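Local coordinates for protein sensor histidine kinase (Pseudomonas syringae pv. tomato, PDB 3CIT) that probably relays signals as a dimerising sensor kinase of a two-component system, this chain being its GAF domain alone, at residues A[18-23]-A[37-42]; A[11-16]-A[41-46]; A[30-35]-A[143-148]; A[102-105]-A[111-114]. All blocks are in the same frame, centred on the assembly; numbering follows the deposited sequence.

Contact 1: A[18-23]-A[37-42]; sequences VDTGQE and LQRACA. With SO4 (sulfate ion), chain C.
Arg-39 reaches across from helix 29-43 to Thr-20 and Glu-23 on helix 3-26 and carries nearly all of the contact. Its CB packs on Leu-16 CD1. With CG anti to the carbonyl carbon (chi1 -71°) and the chain extended on to NE, the aliphatic part runs straight over the gap between segments 18-23 and 37-42, whose axes come within 11.8 Å. CG lies 3.6 Å from sulfate O2, which is also near CD, and CD passes Thr-20 OG1 at 3.4 Å. The guanidinium is then gripped round its edge. NE donates to sulfate O2 at 2.8 Å, and NH2 to sulfate O1 at 3.1 Å, nearly straight. NH1 meets Thr-20 OG1 at 3.0 Å, in the guanidinium plane; that hydroxyl also bonds to Leu-16 O of its own helix. NH1 and NH2 both close on Glu-23 OE1, each at 2.9 Å, from the same face of a carboxylate turned 65° from the guanidinium, so the salt bridge converges on a single oxygen. The sulfate, probably from the crystallisation liquor, would balance part of the remaining charge. The bridge ties together the two antiparallel helices (segments at 171°) of this GAF domain's N-terminal helical hairpin.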
loop_
_atom_site.group_PDB
_atom_site.type_symbol
_atom_site.label_atom_id
_atom_site.label_comp_id
_atom_site.label_asym_id
_atom_site.label_seq_id
_atom_site.Cartn_x
_atom_site.Cartn_y
_atom_site.Cartn_z
ATOM N N VAL A 18 -12.998 10.143 9.327
ATOM C CA VAL A 18 -12.977 11.215 10.316
ATOM C C VAL A 18 -13.901 10.891 11.478
ATOM O O VAL A 18 -13.481 10.935 12.639
ATOM C CB VAL A 18 -13.238 12.597 9.677
ATOM C CG1 VAL A 18 -13.446 13.709 10.762
ATOM C CG2 VAL A 18 -12.070 12.957 8.710
ATOM N N ASP A 19 -15.136 10.506 11.188
ATOM C CA ASP A 19 -16.094 10.252 12.244
ATOM C C ASP A 19 -15.687 9.064 13.122
ATOM O O ASP A 19 -15.745 9.150 14.356
ATOM C CB ASP A 19 -17.489 10.030 11.665
ATOM C CG ASP A 19 -18.089 11.301 11.091
ATOM O OD1 ASP A 19 -17.457 12.372 11.223
ATOM O OD2 ASP A 19 -19.205 11.242 10.528
ATOM N N THR A 20 -15.271 7.964 12.504
ATOM C CA THR A 20 -14.880 6.782 13.287
ATOM C C THR A 20 -13.532 7.000 14.004
ATOM O O THR A 20 -13.338 6.606 15.162
ATOM C CB THR A 20 -14.844 5.518 12.427
ATOM O OG1 THR A 20 -16.037 5.434 11.635
ATOM C CG2 THR A 20 -14.728 4.238 13.326
ATOM N N GLY A 21 -12.611 7.664 13.336
ATOM C CA GLY A 21 -11.338 7.966 13.945
ATOM C C GLY A 21 -11.488 8.851 15.168
ATOM O O GLY A 21 -10.745 8.672 16.137
ATOM N N GLN A 22 -12.440 9.782 15.133
ATOM C CA GLN A 22 -12.718 10.681 16.265
ATOM C C GLN A 22 -13.285 9.866 17.418
ATOM O O GLN A 22 -12.926 10.068 18.589
ATOM C CB GLN A 22 -13.716 11.826 15.882
ATOM C CG GLN A 22 -13.063 13.119 15.283
ATOM C CD GLN A 22 -14.035 14.059 14.493
ATOM O OE1 GLN A 22 -15.260 13.836 14.439
ATOM N NE2 GLN A 22 -13.468 15.120 13.878
ATOM N N GLU A 23 -14.181 8.949 17.091
ATOM C CA GLU A 23 -14.866 8.164 18.104
ATOM C C GLU A 23 -14.007 7.131 18.785
ATOM O O GLU A 23 -14.212 6.865 19.962
ATOM C CB GLU A 23 -16.062 7.488 17.487
ATOM C CG GLU A 23 -17.068 8.510 17.119
ATOM C CD GLU A 23 -18.300 7.902 16.567
ATOM O OE1 GLU A 23 -18.547 8.107 15.352
ATOM O OE2 GLU A 23 -19.010 7.240 17.365
ATOM N N LEU A 37 -15.772 -2.827 13.371
ATOM C CA LEU A 37 -16.260 -3.956 12.585
ATOM C C LEU A 37 -17.647 -3.680 11.980
ATOM O O LEU A 37 -17.856 -3.877 10.767
ATOM C CB LEU A 37 -16.266 -5.224 13.441
ATOM C CG LEU A 37 -16.670 -6.495 12.759
ATOM C CD1 LEU A 37 -15.756 -6.849 11.606
ATOM C CD2 LEU A 37 -16.690 -7.578 13.860
ATOM N N GLN A 38 -18.574 -3.187 12.792
ATOM C CA GLN A 38 -19.918 -2.898 12.327
ATOM C C GLN A 38 -19.920 -1.872 11.205
ATOM O O GLN A 38 -20.595 -2.048 10.162
ATOM C CB GLN A 38 -20.798 -2.403 13.485
ATOM C CG GLN A 38 -21.104 -3.523 14.475
ATOM C CD GLN A 38 -21.993 -3.087 15.630
ATOM O OE1 GLN A 38 -22.168 -1.887 15.890
ATOM N NE2 GLN A 38 -22.519 -4.058 16.349
ATOM N N ARG A 39 -19.175 -0.791 11.399
ATOM C CA ARG A 39 -19.126 0.263 10.371
ATOM C C ARG A 39 -18.462 -0.191 9.076
ATOM O O ARG A 39 -18.906 0.191 7.988
ATOM C CB ARG A 39 -18.423 1.499 10.921
ATOM C CG ARG A 39 -19.295 2.184 11.941
ATOM C CD ARG A 39 -18.814 3.533 12.284
ATOM N NE ARG A 39 -19.640 4.136 13.306
ATOM C CZ ARG A 39 -19.470 5.371 13.741
ATOM N NH1 ARG A 39 -18.514 6.138 13.220
ATOM N NH2 ARG A 39 -20.282 5.848 14.663
ATOM N N ALA A 40 -17.393 -0.988 9.197
ATOM C CA ALA A 40 -16.691 -1.518 8.050
ATOM C C ALA A 40 -17.608 -2.451 7.260
ATOM O O ALA A 40 -17.736 -2.309 6.050
ATOM C CB ALA A 40 -15.357 -2.243 8.487
ATOM N N CYS A 41 -18.271 -3.388 7.935
ATOM C CA CYS A 41 -19.234 -4.256 7.258
ATOM C C CYS A 41 -20.331 -3.466 6.531
ATOM O O CYS A 41 -20.609 -3.746 5.363
ATOM C CB CYS A 41 -19.838 -5.282 8.232
ATOM S SG CYS A 41 -18.655 -6.522 8.776
ATOM N N ALA A 42 -20.923 -2.479 7.192
ATOM C CA ALA A 42 -21.987 -1.685 6.610
ATOM C C ALA A 42 -21.501 -0.910 5.397
ATOM O O ALA A 42 -22.216 -0.801 4.387
ATOM C CB ALA A 42 -22.613 -0.707 7.669
HETATM S S SO4 C . -23.406 3.591 14.404
HETATM O O1 SO4 C . -22.896 4.395 15.511
HETATM O O2 SO4 C . -22.350 3.287 13.447
HETATM O O3 SO4 C . -23.939 2.338 14.929
HETATM O O4 SO4 C . -24.471 4.332 13.730
#

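Contact 2: A[11-16]-A[41-46]; sequences AARLRL and CAFVAM
Phe-43 meets Leu-16, Arg-13 and Ala-12 in an apolar contact built round one aromatic ring, where the C-terminal end of helix 29-43 comes up to helix 3-26. The evidence for a CH-pi interaction is direct: Leu-16 CD2 stands 3.8 Å from the centroid of the Phe-43 ring and 11° off its normal, almost exactly over the centre of one face. Two torsions bring this about. Phe-43 places CG anti to its backbone N (chi1 -166°), projecting the ring across the gap, while Leu-16 takes the same setting (chi1 174°) and turns its branched end under the ring. The edge is met differently. Arg-13 CG lies near the ring plane, 3.7 Å from Phe-43 CZ, so it is the aliphatic root of the arginine that touches. Ala-12 adds its CB, 4.2 Å from Phe-43 CE1, and its carbonyl oxygen lies obliquely to the ring, 3.6 Å from the same CE1. Just beyond Phe-43 the chain leaves the helix through a Schellman motif, with Ala-45 as C-prime at positive phi: Met-46 N bonds to Cys-41 O at 2.9 Å and Ala-45 N to Ala-42 O. The chemistry across the helices is mainly apolar, with one carbonyl oxygen beside the ring; the Arg-13 guanidinium is probably largely balanced by salt bridges to Asp-130 and Glu-129 of helix 128-156, and Asp-130 also packs against the ring.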
loop_
_atom_site.group_PDB
_atom_site.type_symbol
_atom_site.label_atom_id
_atom_site.label_comp_id
_atom_site.label_asym_id
_atom_site.label_seq_id
_atom_site.Cartn_x
_atom_site.Cartn_y
_atom_site.Cartn_z
ATOM N N ALA A 11 -16.665 11.832 -0.308
ATOM C CA ALA A 11 -17.225 12.412 0.926
ATOM C C ALA A 11 -17.616 11.326 1.938
ATOM O O ALA A 11 -17.304 11.450 3.134
ATOM C CB ALA A 11 -18.434 13.361 0.604
ATOM N N ALA A 12 -18.247 10.243 1.472
ATOM C CA ALA A 12 -18.656 9.111 2.343
ATOM C C ALA A 12 -17.468 8.387 2.994
ATOM O O ALA A 12 -17.513 8.011 4.190
ATOM C CB ALA A 12 -19.507 8.105 1.553
ATOM N N ARG A 13 -16.394 8.214 2.220
ATOM C CA ARG A 13 -15.128 7.629 2.726
ATOM C C ARG A 13 -14.500 8.519 3.781
ATOM O O ARG A 13 -14.094 8.042 4.846
ATOM C CB ARG A 13 -14.142 7.416 1.582
ATOM C CG ARG A 13 -14.587 6.357 0.607
ATOM C CD ARG A 13 -13.827 6.380 -0.717
ATOM N NE ARG A 13 -14.518 5.473 -1.624
ATOM C CZ ARG A 13 -14.770 5.653 -2.909
ATOM N NH1 ARG A 13 -14.249 6.647 -3.596
ATOM N NH2 ARG A 13 -15.477 4.734 -3.540
ATOM N N LEU A 14 -14.474 9.829 3.514
ATOM C CA LEU A 14 -13.963 10.786 4.502
ATOM C C LEU A 14 -14.803 10.812 5.780
ATOM O O LEU A 14 -14.256 10.851 6.878
ATOM C CB LEU A 14 -13.838 12.177 3.892
ATOM C CG LEU A 14 -12.688 12.268 2.866
ATOM C CD1 LEU A 14 -12.837 13.545 2.032
ATOM C CD2 LEU A 14 -11.350 12.283 3.550
ATOM N N ARG A 15 -16.123 10.792 5.648
ATOM C CA ARG A 15 -16.986 10.744 6.832
ATOM C C ARG A 15 -16.674 9.522 7.671
ATOM O O ARG A 15 -16.564 9.623 8.885
ATOM C CB ARG A 15 -18.462 10.739 6.449
ATOM C CG ARG A 15 -18.959 12.007 5.859
ATOM C CD ARG A 15 -20.515 12.039 5.896
ATOM N NE ARG A 15 -21.126 11.115 4.924
ATOM C CZ ARG A 15 -21.303 11.374 3.622
ATOM N NH1 ARG A 15 -20.923 12.529 3.083
ATOM N NH2 ARG A 15 -21.890 10.471 2.849
ATOM N N LEU A 16 -16.556 8.363 7.028
ATOM C CA LEU A 16 -16.267 7.093 7.713
ATOM C C LEU A 16 -14.982 7.227 8.534
ATOM O O LEU A 16 -14.938 6.886 9.730
ATOM C CB LEU A 16 -16.119 5.932 6.708
ATOM C CG LEU A 16 -15.671 4.546 7.242
ATOM C CD1 LEU A 16 -16.828 3.834 7.994
ATOM C CD2 LEU A 16 -15.094 3.657 6.146
ATOM N N CYS A 41 -18.271 -3.388 7.935
ATOM C CA CYS A 41 -19.234 -4.256 7.258
ATOM C C CYS A 41 -20.331 -3.466 6.531
ATOM O O CYS A 41 -20.609 -3.746 5.363
ATOM C CB CYS A 41 -19.838 -5.282 8.232
ATOM S SG CYS A 41 -18.655 -6.522 8.776
ATOM N N ALA A 42 -20.923 -2.479 7.192
ATOM C CA ALA A 42 -21.987 -1.685 6.610
ATOM C C ALA A 42 -21.501 -0.910 5.397
ATOM O O ALA A 42 -22.216 -0.801 4.387
ATOM C CB ALA A 42 -22.613 -0.707 7.669
ATOM N N PHE A 43 -20.281 -0.395 5.501
ATOM C CA PHE A 43 -19.723 0.518 4.495
ATOM C C PHE A 43 -19.656 -0.134 3.121
ATOM O O PHE A 43 -19.929 0.500 2.121
ATOM C CB PHE A 43 -18.351 1.044 4.908
ATOM C CG PHE A 43 -17.907 2.226 4.079
ATOM C CD1 PHE A 43 -18.529 3.457 4.224
ATOM C CD2 PHE A 43 -16.906 2.101 3.134
ATOM C CE1 PHE A 43 -18.141 4.561 3.426
ATOM C CE2 PHE A 43 -16.527 3.222 2.348
ATOM C CZ PHE A 43 -17.152 4.412 2.500
ATOM N N VAL A 44 -19.345 -1.423 3.097
ATOM C CA VAL A 44 -19.215 -2.166 1.839
ATOM C C VAL A 44 -20.294 -3.241 1.660
ATOM O O VAL A 44 -20.161 -4.108 0.799
ATOM C CB VAL A 44 -17.782 -2.760 1.655
ATOM C CG1 VAL A 44 -16.744 -1.640 1.360
ATOM C CG2 VAL A 44 -17.388 -3.653 2.838
ATOM N N ALA A 45 -21.346 -3.156 2.467
ATOM C CA ALA A 45 -22.507 -4.022 2.387
ATOM C C ALA A 45 -22.083 -5.500 2.459
ATOM O O ALA A 45 -22.565 -6.323 1.695
ATOM C CB ALA A 45 -23.283 -3.728 1.084
HETATM N N MSE A 46 -21.172 -5.816 3.369
HETATM C CA MSE A 46 -20.777 -7.212 3.610
HETATM C C MSE A 46 -21.403 -7.668 4.928
HETATM O O MSE A 46 -21.276 -6.985 5.936
HETATM C CB MSE A 46 -19.242 -7.325 3.573
HETATM C CG MSE A 46 -18.729 -6.993 2.141
HETATM SE SE MSE A 46 -16.812 -7.212 1.858
HETATM C CE MSE A 46 -16.598 -9.147 1.994
#

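Contact 3: A[30-35]-A[143-148]; sequences EAMRKC and AHLENN
Met-32, a selenomethionine here, and Arg-33 lie against His-144 and Leu-145. The SE atom of Met-32 sits 3.7 Å from His-144 CB, the two side chains crossing at about a right angle. SE also lies 5.4 Å from the centroid of the His-144 ring, but 54° off its normal, so the chalcogen meets the ring obliquely and not squarely over its face. The modelled CE of Met-32 is too close to Leu-145 CD2 to be trusted, and only the general packing of the two side chains is secure. Leu-145 CD2 stands over one face of the Arg-33 guanidinium, offset toward the rim, with Arg-33 NH2 at 3.6 Å. Behind these groups, segments 30-35 and 143-148 run almost antiparallel, their axes 10.8 Å apart at closest approach. The helices they belong to, 29-43 and 128-156, pack on the antiparallel sheet of this GAF domain, and helix 3-26 lies over them on the side away from it. Arg-33 is fixed from the sheet: its extended chain carries NE to a salt bridge with Glu-53 on strand 48-53, a residue that Leu-145 also touches. On the helical side, Leu-24 packs on both Met-32 and His-144, and Ile-25 adds to the cover of the imidazole. Next after Leu-145, Glu-146 accepts bonds from the backbone N atoms of Ala-107 and Asp-108, while Asn-147 bonds to Asn-147 of the second subunit.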
loop_
_atom_site.group_PDB
_atom_site.type_symbol
_atom_site.label_atom_id
_atom_site.label_comp_id
_atom_site.label_asym_id
_atom_site.label_seq_id
_atom_site.Cartn_x
_atom_site.Cartn_y
_atom_site.Cartn_z
ATOM N N GLU A 30 -13.270 -2.853 23.840
ATOM C CA GLU A 30 -14.323 -3.713 23.295
ATOM C C GLU A 30 -15.266 -2.923 22.407
ATOM O O GLU A 30 -15.675 -3.412 21.335
ATOM C CB GLU A 30 -15.124 -4.465 24.369
ATOM C CG GLU A 30 -15.501 -5.867 23.867
ATOM C CD GLU A 30 -16.809 -6.447 24.415
ATOM O OE1 GLU A 30 -17.284 -6.023 25.492
ATOM O OE2 GLU A 30 -17.346 -7.363 23.717
ATOM N N ALA A 31 -15.591 -1.704 22.849
ATOM C CA ALA A 31 -16.437 -0.805 22.072
ATOM C C ALA A 31 -15.756 -0.379 20.778
ATOM O O ALA A 31 -16.417 -0.280 19.738
ATOM C CB ALA A 31 -16.817 0.419 22.896
HETATM N N MSE A 32 -14.452 -0.107 20.832
HETATM C CA MSE A 32 -13.704 0.240 19.598
HETATM C C MSE A 32 -13.804 -0.855 18.547
HETATM O O MSE A 32 -14.045 -0.587 17.365
HETATM C CB MSE A 32 -12.214 0.450 19.868
HETATM C CG MSE A 32 -11.894 1.550 20.821
HETATM SE SE MSE A 32 -9.992 1.919 20.667
HETATM C CE MSE A 32 -9.194 0.259 21.089
ATOM N N ARG A 33 -13.636 -2.099 18.991
ATOM C CA ARG A 33 -13.627 -3.233 18.079
ATOM C C ARG A 33 -14.987 -3.429 17.404
ATOM O O ARG A 33 -15.063 -3.554 16.198
ATOM C CB ARG A 33 -13.244 -4.495 18.827
ATOM C CG ARG A 33 -11.846 -4.484 19.391
ATOM C CD ARG A 33 -11.621 -5.739 20.202
ATOM N NE ARG A 33 -10.208 -5.907 20.495
ATOM C CZ ARG A 33 -9.675 -5.825 21.702
ATOM N NH1 ARG A 33 -10.435 -5.607 22.765
ATOM N NH2 ARG A 33 -8.358 -5.954 21.848
ATOM N N LYS A 34 -16.050 -3.426 18.190
ATOM C CA LYS A 34 -17.409 -3.547 17.645
ATOM C C LYS A 34 -17.766 -2.404 16.718
ATOM O O LYS A 34 -18.419 -2.618 15.721
ATOM C CB LYS A 34 -18.443 -3.578 18.754
ATOM C CG LYS A 34 -18.510 -4.866 19.488
ATOM C CD LYS A 34 -19.483 -4.727 20.659
ATOM C CE LYS A 34 -19.613 -6.012 21.435
ATOM N NZ LYS A 34 -20.154 -5.745 22.790
ATOM N N CYS A 35 -17.338 -1.196 17.046
ATOM C CA CYS A 35 -17.674 -0.021 16.237
ATOM C C CYS A 35 -17.045 -0.125 14.854
ATOM O O CYS A 35 -17.717 0.056 13.840
ATOM C CB CYS A 35 -17.192 1.246 16.945
ATOM S SG CYS A 35 -17.365 2.794 16.018
ATOM N N ALA A 143 -3.645 1.195 15.957
ATOM C CA ALA A 143 -2.826 2.097 16.754
ATOM C C ALA A 143 -3.370 2.227 18.166
ATOM O O ALA A 143 -2.620 2.261 19.152
ATOM C CB ALA A 143 -2.720 3.502 16.075
ATOM N N HIS A 144 -4.687 2.318 18.244
ATOM C CA HIS A 144 -5.398 2.497 19.502
ATOM C C HIS A 144 -5.432 1.218 20.344
ATOM O O HIS A 144 -5.260 1.271 21.558
ATOM C CB HIS A 144 -6.814 3.026 19.216
ATOM C CG HIS A 144 -6.818 4.427 18.687
ATOM N ND1 HIS A 144 -6.254 5.482 19.381
ATOM C CD2 HIS A 144 -7.284 4.948 17.528
ATOM C CE1 HIS A 144 -6.357 6.584 18.662
ATOM N NE2 HIS A 144 -6.986 6.290 17.537
ATOM N N LEU A 145 -5.638 0.075 19.701
ATOM C CA LEU A 145 -5.602 -1.216 20.394
ATOM C C LEU A 145 -4.197 -1.501 20.928
ATOM O O LEU A 145 -4.027 -1.997 22.043
ATOM C CB LEU A 145 -6.052 -2.351 19.480
ATOM C CG LEU A 145 -7.547 -2.430 19.136
ATOM C CD1 LEU A 145 -7.796 -3.571 18.156
ATOM C CD2 LEU A 145 -8.394 -2.596 20.435
ATOM N N GLU A 146 -3.191 -1.175 20.129
ATOM C CA GLU A 146 -1.805 -1.364 20.540
ATOM C C GLU A 146 -1.443 -0.465 21.708
ATOM O O GLU A 146 -0.838 -0.916 22.679
ATOM C CB GLU A 146 -0.870 -1.121 19.366
ATOM C CG GLU A 146 0.578 -1.275 19.737
ATOM C CD GLU A 146 1.474 -1.012 18.595
ATOM O OE1 GLU A 146 1.552 0.165 18.175
ATOM O OE2 GLU A 146 2.052 -1.989 18.080
ATOM N N ASN A 147 -1.852 0.798 21.637
ATOM C CA ASN A 147 -1.675 1.702 22.763
ATOM C C ASN A 147 -2.219 1.093 24.059
ATOM O O ASN A 147 -1.488 0.980 25.047
ATOM C CB ASN A 147 -2.325 3.063 22.467
ATOM C CG ASN A 147 -1.973 4.109 23.505
ATOM O OD1 ASN A 147 -2.786 4.399 24.374
ATOM N ND2 ASN A 147 -0.756 4.651 23.440
ATOM N N ASN A 148 -3.480 0.674 24.041
ATOM C CA ASN A 148 -4.112 0.027 25.209
ATOM C C ASN A 148 -3.349 -1.179 25.734
ATOM O O ASN A 148 -3.112 -1.304 26.960
ATOM C CB ASN A 148 -5.539 -0.394 24.862
ATOM C CG ASN A 148 -6.203 -1.193 25.975
ATOM O OD1 ASN A 148 -6.316 -2.428 25.898
ATOM N ND2 ASN A 148 -6.637 -0.495 27.026
#

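Contact 4: A[102-105]-A[111-114]; sequences LPLR and SFGT
Leu-104 N donates to Gly-113 O at 2.8 Å with an N-H...O angle of 174°, joining two strand segments that run antiparallel. Pro-103 and Thr-114 form a non-hydrogen-bonded pair with CA atoms 4.3 Å apart, a place where proline's missing N-H costs this strand pair nothing. Toward the turn the pairing becomes irregular at Phe-112, whose psi of 9° leaves the extended range. There Leu-104 O is gripped by two donors, one backbone and one side chain: Phe-112 N at 3.0 Å, nearly along the C=O axis, and Ser-111 OG at 2.9 Å, from above the carbonyl plane. The two strands, 98-105 and 111-119, make a beta hairpin within the five-stranded antiparallel sheet of the GAF domain. Among the side chains, Leu-104 CD2 touches Phe-112 CE1 at 3.9 Å, and both residues reach Ala-142 of helix 128-156. With chi1 at 65°, Phe-112 holds its CG between the backbone N and the carbonyl carbon, which folds the ring back so that Leu-104 O faces it. On the other side of the strands, Arg-105 bends at chi3 and lays a guanidinium face over the backbone N of Ser-111, with CZ 3.5 Å from that N. Its NH2 is bonded beyond the hairpin to Ala-83 O.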
loop_
_atom_site.group_PDB
_atom_site.type_symbol
_atom_site.label_atom_id
_atom_site.label_comp_id
_atom_site.label_asym_id
_atom_site.label_seq_id
_atom_site.Cartn_x
_atom_site.Cartn_y
_atom_site.Cartn_z
ATOM N N LEU A 102 -7.996 -7.206 6.144
ATOM C CA LEU A 102 -7.336 -5.921 6.386
ATOM C C LEU A 102 -6.452 -6.070 7.641
ATOM O O LEU A 102 -6.950 -6.107 8.758
ATOM C CB LEU A 102 -8.361 -4.800 6.581
ATOM C CG LEU A 102 -9.471 -4.770 5.509
ATOM C CD1 LEU A 102 -10.732 -4.070 5.938
ATOM C CD2 LEU A 102 -8.863 -4.173 4.202
ATOM N N PRO A 103 -5.141 -6.148 7.455
ATOM C CA PRO A 103 -4.252 -6.317 8.568
ATOM C C PRO A 103 -4.253 -5.151 9.534
ATOM O O PRO A 103 -4.442 -3.985 9.135
ATOM C CB PRO A 103 -2.861 -6.418 7.914
ATOM C CG PRO A 103 -3.092 -6.729 6.525
ATOM C CD PRO A 103 -4.410 -6.138 6.169
ATOM N N LEU A 104 -4.025 -5.480 10.794
ATOM C CA LEU A 104 -3.762 -4.508 11.839
ATOM C C LEU A 104 -2.268 -4.472 12.134
ATOM O O LEU A 104 -1.671 -5.466 12.501
ATOM C CB LEU A 104 -4.521 -4.862 13.126
ATOM C CG LEU A 104 -5.983 -4.428 13.248
ATOM C CD1 LEU A 104 -6.869 -5.165 12.300
ATOM C CD2 LEU A 104 -6.455 -4.593 14.723
ATOM N N ARG A 105 -1.674 -3.297 11.968
ATOM C CA ARG A 105 -0.266 -3.103 12.241
ATOM C C ARG A 105 -0.093 -1.783 12.960
ATOM O O ARG A 105 -0.593 -0.751 12.492
ATOM C CB ARG A 105 0.517 -3.121 10.940
ATOM C CG ARG A 105 2.014 -3.051 11.155
ATOM C CD ARG A 105 2.777 -3.149 9.840
ATOM N NE ARG A 105 2.563 -4.425 9.148
ATOM C CZ ARG A 105 3.358 -5.494 9.274
ATOM N NH1 ARG A 105 4.420 -5.452 10.052
ATOM N NH2 ARG A 105 3.107 -6.612 8.603
ATOM N N SER A 111 2.250 -7.572 11.897
ATOM C CA SER A 111 0.801 -7.407 12.073
ATOM C C SER A 111 0.392 -8.253 13.273
ATOM O O SER A 111 0.829 -9.410 13.373
ATOM C CB SER A 111 0.072 -7.871 10.819
ATOM O OG SER A 111 -1.343 -7.881 11.014
ATOM N N PHE A 112 -0.455 -7.713 14.144
ATOM C CA PHE A 112 -0.987 -8.429 15.309
ATOM C C PHE A 112 -2.468 -8.795 15.206
ATOM O O PHE A 112 -3.081 -9.236 16.173
ATOM C CB PHE A 112 -0.743 -7.616 16.577
ATOM C CG PHE A 112 -1.492 -6.298 16.642
ATOM C CD1 PHE A 112 -2.787 -6.235 17.111
ATOM C CD2 PHE A 112 -0.866 -5.119 16.290
ATOM C CE1 PHE A 112 -3.452 -4.995 17.226
ATOM C CE2 PHE A 112 -1.520 -3.888 16.401
ATOM C CZ PHE A 112 -2.817 -3.835 16.830
ATOM N N GLY A 113 -3.063 -8.601 14.046
ATOM C CA GLY A 113 -4.449 -8.978 13.865
ATOM C C GLY A 113 -4.904 -8.687 12.463
ATOM O O GLY A 113 -4.123 -8.176 11.654
ATOM N N THR A 114 -6.147 -9.065 12.180
ATOM C CA THR A 114 -6.775 -8.860 10.886
ATOM C C THR A 114 -8.229 -8.565 11.086
ATOM O O THR A 114 -8.909 -9.283 11.828
ATOM C CB THR A 114 -6.776 -10.108 9.961
ATOM O OG1 THR A 114 -5.593 -10.863 10.182
ATOM C CG2 THR A 114 -6.860 -9.625 8.555
#

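Contacts 1 and 2 are successive layers of one interface between helices 3-26 and 29-43: their centres lie 8 Å apart, and they share Cys-41 and Ala-42. Contact 3, centred about 12 Å from contact 1, attaches the other end of helix 29-43 to helix 128-156; Thr-20 CG2 and Cys-35 SG, 4.0 Å apart, join the two. From there Leu-145 CD1 touches Leu-104 CD2 at 3.8 Å, linking contact 3 to the hairpin of contact 4. Contact 2 lies about 19 Å, centre to centre, from both contact 3 and contact 4, touching neither. The sulfate belongs to contact 1 and marks no established site; all four contacts have residues that meet the second subunit.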